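Local coordinates for 2'-5' RNA Ligase (Thermus thermophilus, PDB 1IUH), which belongs to the LigT-like proteins of the 2H phosphoesterase clan, with helices packed on an antiparallel sheet, at residues Glu11-Arg14 with Ala15-Glu19; Ala107-Glu110 with Glu111-Glu115. All blocks are in the same frame, centred on the assembly; numbering follows the deposited sequence.

Contact 1: Glu11-Arg14 with Ala15-Glu19; sequences EEVR and AALVE
The flat guanidinium of Arg-14 lies with one face over Glu-11 CA, which stands 3.5 Å above its plane and toward its rim, while Glu-11 O reaches on to Ala-15 N. NH1 of the same guanidinium makes a weak hydrogen bond to Leu-9 O, just before the helix. A bend at chi3 (-44°) folds the arginine chain back toward the helix start. The motif is the first turns of an alpha-helix, 11-21, which packs on the sheet of this LigT-like fold. Four i to i+4 backbone bonds join 11-14 to 15-19. Ala-15 N to Glu-11 O is nearly linear, at 2.8 Å and 163°. Ala-16 N to Glu-12 O is longer, 3.2 Å, and its donor sits above the carbonyl plane. Leu-17 N to Val-13 O and Val-18 N to Arg-14 O complete the set. Val-13 and Leu-17 run alongside each other, one turn apart on the buried face. Both rest on Leu-74 of strand 70-80, and Leu-17 also meets Ile-131 and Leu-133 of strand 130-136. Val-13 holds CG1 anti to its own N (chi1 179°), on the carbonyl side. From there CG1 meets Leu-17 CD2 at 3.9 Å, and that CD2 also lies 3.5 Å from Val-13 O.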
ATOM      1  N   GLU A  11      -6.644   5.645  13.019  1.00 32.22           N
ATOM      2  CA  GLU A  11      -7.956   5.226  13.432  1.00 34.95           C
ATOM      3  C   GLU A  11      -9.180   5.698  12.572  1.00 33.92           C
ATOM      4  O   GLU A  11      -9.976   4.881  12.077  1.00 34.44           O
ATOM      5  CB  GLU A  11      -8.076   5.614  14.921  1.00 36.88           C
ATOM      6  CG  GLU A  11      -9.440   5.463  15.538  1.00 44.88           C
ATOM      7  CD  GLU A  11      -9.353   4.850  16.930  1.00 50.14           C
ATOM      8  OE1 GLU A  11      -8.451   5.258  17.715  1.00 51.98           O
ATOM      9  OE2 GLU A  11     -10.186   3.950  17.244  1.00 53.61           O
ATOM     10  N   GLU A  12      -9.357   6.991  12.364  1.00 33.37           N
ATOM     11  CA  GLU A  12     -10.543   7.400  11.619  1.00 33.40           C
ATOM     12  C   GLU A  12     -10.582   6.906  10.196  1.00 33.15           C
ATOM     13  O   GLU A  12     -11.672   6.777   9.615  1.00 32.42           O
ATOM     14  CB  GLU A  12     -10.673   8.907  11.616  1.00 33.50           C
ATOM     15  CG  GLU A  12      -9.652   9.527  12.499  1.00 38.44           C
ATOM     16  CD  GLU A  12      -8.271   9.682  11.866  1.00 37.12           C
ATOM     17  OE1 GLU A  12      -8.112  10.431  10.883  1.00 36.03           O
ATOM     18  OE2 GLU A  12      -7.347   9.061  12.405  1.00 38.08           O
ATOM     19  N   VAL A  13      -9.393   6.668   9.627  1.00 31.87           N
ATOM     20  CA  VAL A  13      -9.283   6.172   8.281  1.00 30.53           C
ATOM     21  C   VAL A  13      -9.605   4.671   8.248  1.00 31.76           C
ATOM     22  O   VAL A  13     -10.392   4.195   7.393  1.00 31.69           O
ATOM     23  CB  VAL A  13      -7.892   6.485   7.743  1.00 31.05           C
ATOM     24  CG1 VAL A  13      -7.716   5.940   6.293  1.00 29.59           C
ATOM     25  CG2 VAL A  13      -7.677   8.003   7.816  1.00 28.87           C
ATOM     26  N   ARG A  14      -9.061   3.921   9.192  1.00 31.84           N
ATOM     27  CA  ARG A  14      -9.379   2.502   9.190  1.00 33.93           C
ATOM     28  C   ARG A  14     -10.853   2.333   9.476  1.00 33.62           C
ATOM     29  O   ARG A  14     -11.516   1.492   8.903  1.00 35.56           O
ATOM     30  CB  ARG A  14      -8.564   1.704  10.224  1.00 34.77           C
ATOM     31  CG  ARG A  14      -7.089   1.500   9.926  1.00 33.18           C
ATOM     32  CD  ARG A  14      -6.447   0.647  11.020  1.00 35.60           C
ATOM     33  NE  ARG A  14      -6.849   1.035  12.385  1.00 39.38           N
ATOM     34  CZ  ARG A  14      -6.170   1.848  13.209  1.00 38.47           C
ATOM     35  NH1 ARG A  14      -5.018   2.402  12.845  1.00 39.02           N
ATOM     36  NH2 ARG A  14      -6.654   2.104  14.416  1.00 38.97           N
ATOM     37  N   ALA A  15     -11.405   3.150  10.331  1.00 32.49           N
ATOM     38  CA  ALA A  15     -12.818   2.959  10.583  1.00 32.73           C
ATOM     39  C   ALA A  15     -13.733   3.262   9.387  1.00 31.31           C
ATOM     40  O   ALA A  15     -14.742   2.613   9.179  1.00 30.84           O
ATOM     41  CB  ALA A  15     -13.219   3.801  11.770  1.00 35.03           C
ATOM     42  N   ALA A  16     -13.393   4.268   8.599  1.00 31.34           N
ATOM     43  CA  ALA A  16     -14.229   4.619   7.461  1.00 31.55           C
ATOM     44  C   ALA A  16     -14.201   3.513   6.435  1.00 32.23           C
ATOM     45  O   ALA A  16     -15.192   3.239   5.766  1.00 33.12           O
ATOM     46  CB  ALA A  16     -13.726   5.905   6.822  1.00 33.10           C
ATOM     47  N   LEU A  17     -13.025   2.921   6.313  1.00 31.61           N
ATOM     48  CA  LEU A  17     -12.742   1.835   5.405  1.00 32.52           C
ATOM     49  C   LEU A  17     -13.369   0.515   5.917  1.00 31.96           C
ATOM     50  O   LEU A  17     -13.798  -0.351   5.142  1.00 31.64           O
ATOM     51  CB  LEU A  17     -11.207   1.711   5.309  1.00 33.26           C
ATOM     52  CG  LEU A  17     -10.372   2.171   4.097  1.00 33.12           C
ATOM     53  CD1 LEU A  17     -11.078   3.226   3.317  1.00 31.95           C
ATOM     54  CD2 LEU A  17      -8.956   2.612   4.584  1.00 32.08           C
ATOM     55  N   VAL A  18     -13.370   0.341   7.232  1.00 31.26           N
ATOM     56  CA  VAL A  18     -13.965  -0.839   7.798  1.00 29.62           C
ATOM     57  C   VAL A  18     -15.477  -0.747   7.658  1.00 31.58           C
ATOM     58  O   VAL A  18     -16.152  -1.746   7.558  1.00 32.71           O
ATOM     59  CB  VAL A  18     -13.612  -0.951   9.204  1.00 28.57           C
ATOM     60  CG1 VAL A  18     -14.512  -1.910   9.873  1.00 28.77           C
ATOM     61  CG2 VAL A  18     -12.207  -1.440   9.296  1.00 26.21           C
ATOM     62  N   GLU A  19     -16.023   0.460   7.630  1.00 32.38           N
ATOM     63  CA  GLU A  19     -17.433   0.575   7.454  1.00 33.36           C
ATOM     64  C   GLU A  19     -17.736   0.275   5.975  1.00 33.32           C
ATOM     65  O   GLU A  19     -18.789  -0.259   5.627  1.00 35.43           O
ATOM     66  CB  GLU A  19     -17.884   1.959   7.922  1.00 36.89           C
ATOM     67  CG  GLU A  19     -17.857   2.062   9.516  1.00 42.95           C
ATOM     68  CD  GLU A  19     -17.759   3.504  10.100  1.00 43.76           C
ATOM     69  OE1 GLU A  19     -18.625   4.355   9.843  1.00 45.86           O
ATOM     70  OE2 GLU A  19     -16.806   3.793  10.839  1.00 46.46           O
TER

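Contact 2: Ala107-Glu110 with Glu111-Glu115; sequences AGVE and ELLGE
Val-109 and Leu-113 form the tight part of this contact, one helical turn apart at the C-terminal end of helix 96-113. Their side chains run alongside each other, and Val-109 CG1 meets Leu-113 CD2 at 3.7 Å. Leu-113 CB also rests 3.3 Å from Val-109 O, the carbonyl that accepts Leu-113 N at 2.8 Å. Ala-107, Glu-110 and Glu-111 make up the solvent side. There the hydrogen bonds across the contact come from the backbone, and no side-chain pair meets. Glu-111 N bonds to Ala-107 O at 3.0 Å with an angle of 168°. The chain of Glu-111 bends at chi2, and its carboxylate ends clear of 107-110. The helix then stops. Glu-110 O takes Gly-114 N in the carbonyl plane and receives a second, weak bond from Leu-113 N. Gly-114 has positive phi (61°) and is the first residue to leave the helical path. Beyond it, Glu-115 OE1 forms a salt bridge with Arg-119. Leu-112 and Leu-113 lean on Tyr-56 of helix 53-66. Val-109 touches Tyr-56 too and reaches Leu-43 and Leu-45 of strand 39-47, with Ile-120 and Trp-123 of the following loop beside it.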
ATOM      1  N   ALA A 107      13.692   5.257  -7.327  1.00 22.07           N
ATOM      2  CA  ALA A 107      14.986   5.829  -7.669  1.00 21.39           C
ATOM      3  C   ALA A 107      16.148   5.199  -6.906  1.00 20.03           C
ATOM      4  O   ALA A 107      17.192   4.844  -7.489  1.00 19.82           O
ATOM      5  CB  ALA A 107      14.936   7.326  -7.407  1.00 20.88           C
ATOM      6  N   GLY A 108      15.934   5.059  -5.597  1.00 19.90           N
ATOM      7  CA  GLY A 108      16.906   4.483  -4.699  1.00 19.03           C
ATOM      8  C   GLY A 108      17.151   3.023  -5.022  1.00 20.14           C
ATOM      9  O   GLY A 108      18.305   2.544  -4.981  1.00 22.18           O
ATOM     10  N   VAL A 109      16.071   2.320  -5.331  1.00 18.29           N
ATOM     11  CA  VAL A 109      16.130   0.912  -5.678  1.00 19.28           C
ATOM     12  C   VAL A 109      16.823   0.762  -7.000  1.00 20.76           C
ATOM     13  O   VAL A 109      17.532  -0.189  -7.206  1.00 22.27           O
ATOM     14  CB  VAL A 109      14.701   0.245  -5.765  1.00 17.82           C
ATOM     15  CG1 VAL A 109      14.820  -1.142  -6.277  1.00 14.45           C
ATOM     16  CG2 VAL A 109      14.032   0.238  -4.412  1.00 15.51           C
ATOM     17  N   GLU A 110      16.641   1.692  -7.916  1.00 22.92           N
ATOM     18  CA  GLU A 110      17.355   1.574  -9.182  1.00 23.83           C
ATOM     19  C   GLU A 110      18.875   1.753  -8.956  1.00 25.60           C
ATOM     20  O   GLU A 110      19.699   0.950  -9.432  1.00 22.94           O
ATOM     21  CB  GLU A 110      16.817   2.601 -10.164  1.00 24.73           C
ATOM     22  CG  GLU A 110      15.347   2.341 -10.527  1.00 24.63           C
ATOM     23  CD  GLU A 110      14.781   3.386 -11.419  1.00 24.89           C
ATOM     24  OE1 GLU A 110      15.007   4.576 -11.167  1.00 28.65           O
ATOM     25  OE2 GLU A 110      14.091   3.035 -12.381  1.00 30.11           O
ATOM     26  N   GLU A 111      19.240   2.794  -8.214  1.00 26.93           N
ATOM     27  CA  GLU A 111      20.651   3.031  -7.931  1.00 28.72           C
ATOM     28  C   GLU A 111      21.246   1.764  -7.386  1.00 28.52           C
ATOM     29  O   GLU A 111      22.331   1.330  -7.773  1.00 30.25           O
ATOM     30  CB  GLU A 111      20.823   4.125  -6.881  1.00 31.06           C
ATOM     31  CG  GLU A 111      22.192   4.123  -6.286  1.00 37.23           C
ATOM     32  CD  GLU A 111      22.708   5.526  -5.880  1.00 41.10           C
ATOM     33  OE1 GLU A 111      22.678   6.440  -6.749  1.00 43.60           O
ATOM     34  OE2 GLU A 111      23.164   5.710  -4.715  1.00 41.80           O
ATOM     35  N   LEU A 112      20.516   1.115  -6.505  1.00 26.82           N
ATOM     36  CA  LEU A 112      21.072  -0.065  -5.897  1.00 24.14           C
ATOM     37  C   LEU A 112      21.012  -1.310  -6.736  1.00 24.00           C
ATOM     38  O   LEU A 112      21.827  -2.196  -6.600  1.00 22.40           O
ATOM     39  CB  LEU A 112      20.350  -0.345  -4.594  1.00 24.74           C
ATOM     40  CG  LEU A 112      20.719  -1.719  -4.043  1.00 24.51           C
ATOM     41  CD1 LEU A 112      21.740  -1.545  -2.905  1.00 22.57           C
ATOM     42  CD2 LEU A 112      19.480  -2.409  -3.559  1.00 23.65           C
ATOM     43  N   LEU A 113      20.027  -1.426  -7.603  1.00 22.84           N
ATOM     44  CA  LEU A 113      19.957  -2.658  -8.339  1.00 21.49           C
ATOM     45  C   LEU A 113      20.330  -2.553  -9.812  1.00 22.04           C
ATOM     46  O   LEU A 113      20.731  -3.543 -10.417  1.00 22.24           O
ATOM     47  CB  LEU A 113      18.567  -3.209  -8.198  1.00 21.16           C
ATOM     48  CG  LEU A 113      18.233  -4.291  -7.168  1.00 22.62           C
ATOM     49  CD1 LEU A 113      19.028  -4.147  -5.966  1.00 20.72           C
ATOM     50  CD2 LEU A 113      16.708  -4.283  -6.879  1.00 18.94           C
ATOM     51  N   GLY A 114      20.253  -1.346 -10.361  1.00 21.60           N
ATOM     52  CA  GLY A 114      20.492  -1.171 -11.763  1.00 22.47           C
ATOM     53  C   GLY A 114      19.438  -2.014 -12.488  1.00 24.37           C
ATOM     54  O   GLY A 114      18.314  -2.229 -12.049  1.00 26.62           O
ATOM     55  N   GLU A 115      19.839  -2.520 -13.620  1.00 25.49           N
ATOM     56  CA  GLU A 115      19.053  -3.355 -14.455  1.00 26.68           C
ATOM     57  C   GLU A 115      18.231  -4.409 -13.700  1.00 28.20           C
ATOM     58  O   GLU A 115      17.102  -4.734 -14.082  1.00 29.96           O
ATOM     59  CB  GLU A 115      20.064  -3.932 -15.437  1.00 27.09           C
ATOM     60  CG  GLU A 115      19.716  -5.173 -16.137  1.00 28.63           C
ATOM     61  CD  GLU A 115      19.936  -6.402 -15.310  1.00 26.75           C
ATOM     62  OE1 GLU A 115      19.008  -7.199 -15.271  1.00 31.19           O
ATOM     63  OE2 GLU A 115      21.008  -6.603 -14.726  1.00 27.27           O
TER

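How the contacts relate
Contact 1 and contact 2 do not touch. Their centres are 35 Å apart, their nearest atoms about 25 Å, and they lie on opposite sides of the chain's centre. One is at the start of helix 11-21, the other at the end of helix 96-113, each in a different one of the two LigT-like portions of the sequence. Both send a Val and a Leu four residues later into the protein. The packing is crossed: contact 1 reaches strand 130-136, and contact 2 reaches strand 39-47. Each of these strands begins with a His-x-Thr sequence of the kind that marks the 2H clan. Neither contact includes those sequences; Leu-17 touches one of the strands that carry them, and Val-109 the other.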